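Local coordinates for protein beta-lactamase OXA-2 (Salmonella typhimurium, PDB 1K38) that hydrolyses beta-lactam antibiotics such as oxacillin, as a class D serine beta-lactamase that confers antibiotic resistance, at residues Gly201-Pro206 and Ile239-Pro244. Numbering follows the deposited sequence.
Sequences GWVEWP and IEALPP
Val-203 and Ala-241, 7.0 Å apart, are the nearest CA pair between the end of strand 196-205 and the irregular tail that follows helix 226-238. Around the carbonyl oxygen of Ala-241 the contact is organised. Trp-205 CG stands anti to its carbonyl carbon (chi1 -70°), which turns the NE1-CZ2 edge of the indole toward the tail and brings Trp-205 NE1 to 2.9 Å from Ala-241 O. The acceptor lies almost in the indole plane, yet the N-H...O angle is only 145° and the donor stands well above the carbonyl plane, so no lone pair is met squarely. The methyls of Val-203 lie ahead of the same oxygen, CG2 almost in line with the C=O and CG1 to one side, 3.3 Å from Ala-241 O. CG1 also touches Ala-241 CB, while CG2 meets Leu-242 CD2 at 4.2 Å. Farther along the indole, the CH2 corner abuts Pro-243 CG at 4.1 Å, an edge contact near the ring plane. Trp-184 stacks on the Trp-205 ring, and Arg-29 makes a cation-pi contact with it while also binding the backbone oxygens of Ile-239 and Glu-240. On the other side of the strand, Trp-202 NE1 gives a nearly straight bond (176°) to the anti lone pair of Glu-204 OE2, an oxygen also salt-bridged to Arg-187. The tail itself starts from a Schellman motif, with Glu-240 at positive phi as its C-prime residue. The whole is an example of a C-terminal helix of the penicillin-recognising fold being followed by a tail packed against the central beta-sheet, away from the active site.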
loop_
_atom_site.group_PDB
_atom_site.type_symbol
_atom_site.label_atom_id
_atom_site.label_comp_id
_atom_site.label_asym_id
_atom_site.label_seq_id
_atom_site.Cartn_x
_atom_site.Cartn_y
_atom_site.Cartn_z
ATOM N N GLY A 201 2.111 8.361 -11.807
ATOM C CA GLY A 201 2.188 7.853 -10.450
ATOM C C GLY A 201 3.444 8.342 -9.770
ATOM O O GLY A 201 3.942 9.416 -10.090
ATOM N N TRP A 202 3.957 7.561 -8.831
ATOM C CA TRP A 202 5.178 7.936 -8.133
ATOM C C TRP A 202 5.776 6.746 -7.412
ATOM O O TRP A 202 5.123 5.716 -7.225
ATOM C CB TRP A 202 4.911 9.075 -7.126
ATOM C CG TRP A 202 4.077 8.713 -5.905
ATOM C CD1 TRP A 202 4.518 8.114 -4.751
ATOM C CD2 TRP A 202 2.683 8.991 -5.701
ATOM N NE1 TRP A 202 3.484 8.011 -3.844
ATOM C CE2 TRP A 202 2.350 8.541 -4.400
ATOM C CE3 TRP A 202 1.686 9.580 -6.488
ATOM C CZ2 TRP A 202 1.056 8.663 -3.871
ATOM C CZ3 TRP A 202 0.394 9.702 -5.957
ATOM C CH2 TRP A 202 0.099 9.244 -4.663
ATOM N N VAL A 203 7.046 6.877 -7.056
ATOM C CA VAL A 203 7.721 5.836 -6.304
ATOM C C VAL A 203 8.200 6.514 -5.024
ATOM O O VAL A 203 8.865 7.554 -5.067
ATOM C CB VAL A 203 8.917 5.236 -7.082
ATOM C CG1 VAL A 203 9.914 6.316 -7.436
ATOM C CG2 VAL A 203 9.563 4.136 -6.250
ATOM N N GLU A 204 7.833 5.939 -3.883
ATOM C CA GLU A 204 8.216 6.505 -2.594
ATOM C C GLU A 204 9.443 5.834 -2.027
ATOM O O GLU A 204 9.550 4.606 -2.029
ATOM C CB GLU A 204 7.098 6.338 -1.562
ATOM C CG GLU A 204 5.715 6.553 -2.079
ATOM C CD GLU A 204 4.661 6.391 -1.001
ATOM O OE1 GLU A 204 4.937 5.737 0.029
ATOM O OE2 GLU A 204 3.547 6.904 -1.195
ATOM N N TRP A 205 10.351 6.659 -1.517
ATOM C CA TRP A 205 11.578 6.193 -0.890
ATOM C C TRP A 205 11.646 6.834 0.493
ATOM O O TRP A 205 10.893 7.757 0.793
ATOM C CB TRP A 205 12.798 6.607 -1.715
ATOM C CG TRP A 205 12.901 5.872 -3.007
ATOM C CD1 TRP A 205 12.369 6.245 -4.210
ATOM C CD2 TRP A 205 13.536 4.610 -3.222
ATOM N NE1 TRP A 205 12.636 5.289 -5.160
ATOM C CE2 TRP A 205 13.350 4.274 -4.581
ATOM C CE3 TRP A 205 14.244 3.725 -2.396
ATOM C CZ2 TRP A 205 13.846 3.090 -5.138
ATOM C CZ3 TRP A 205 14.736 2.550 -2.946
ATOM C CH2 TRP A 205 14.534 2.242 -4.307
ATOM N N PRO A 206 12.547 6.350 1.354
ATOM C CA PRO A 206 12.667 6.919 2.699
ATOM C C PRO A 206 12.921 8.430 2.735
ATOM O O PRO A 206 12.472 9.111 3.652
ATOM C CB PRO A 206 13.823 6.126 3.297
ATOM C CG PRO A 206 13.660 4.781 2.663
ATOM C CD PRO A 206 13.387 5.146 1.217
ATOM N N ILE A 239 17.937 7.502 -12.718
ATOM C CA ILE A 239 18.120 8.475 -11.645
ATOM C C ILE A 239 17.981 7.795 -10.287
ATOM O O ILE A 239 17.690 8.435 -9.276
ATOM C CB ILE A 239 17.124 9.658 -11.745
ATOM C CG1 ILE A 239 15.682 9.169 -11.595
ATOM C CG2 ILE A 239 17.307 10.369 -13.077
ATOM C CD1 ILE A 239 14.670 10.301 -11.551
ATOM N N GLU A 240 18.194 6.483 -10.282
ATOM C CA GLU A 240 18.126 5.676 -9.070
ATOM C C GLU A 240 16.819 5.825 -8.293
ATOM O O GLU A 240 16.819 5.877 -7.061
ATOM C CB GLU A 240 19.325 6.000 -8.167
ATOM C CG GLU A 240 20.666 5.624 -8.792
ATOM C CD GLU A 240 21.850 5.936 -7.891
ATOM O OE1 GLU A 240 21.798 5.581 -6.697
ATOM O OE2 GLU A 240 22.836 6.523 -8.381
ATOM N N ALA A 241 15.709 5.890 -9.022
ATOM C CA ALA A 241 14.385 6.013 -8.414
ATOM C C ALA A 241 13.700 4.646 -8.396
ATOM O O ALA A 241 12.579 4.501 -7.908
ATOM C CB ALA A 241 13.544 7.012 -9.185
ATOM N N LEU A 242 14.381 3.655 -8.960
ATOM C CA LEU A 242 13.909 2.276 -8.987
ATOM C C LEU A 242 15.151 1.405 -8.880
ATOM O O LEU A 242 16.215 1.780 -9.374
ATOM C CB LEU A 242 13.170 1.948 -10.288
ATOM C CG LEU A 242 11.665 2.216 -10.357
ATOM C CD1 LEU A 242 11.145 1.757 -11.715
ATOM C CD2 LEU A 242 10.943 1.472 -9.238
ATOM N N PRO A 243 15.038 0.238 -8.228
ATOM C CA PRO A 243 16.187 -0.661 -8.080
ATOM C C PRO A 243 16.751 -1.088 -9.432
ATOM O O PRO A 243 16.003 -1.332 -10.379
ATOM C CB PRO A 243 15.606 -1.838 -7.300
ATOM C CG PRO A 243 14.514 -1.198 -6.487
ATOM C CD PRO A 243 13.869 -0.279 -7.497
ATOM N N PRO A 244 18.086 -1.185 -9.537
ATOM C CA PRO A 244 18.736 -1.586 -10.787
ATOM C C PRO A 244 18.533 -3.065 -11.110
ATOM O O PRO A 244 17.834 -3.363 -12.101
ATOM C CB PRO A 244 20.200 -1.243 -10.529
ATOM C CG PRO A 244 20.342 -1.517 -9.067
ATOM C CD PRO A 244 19.086 -0.891 -8.495
#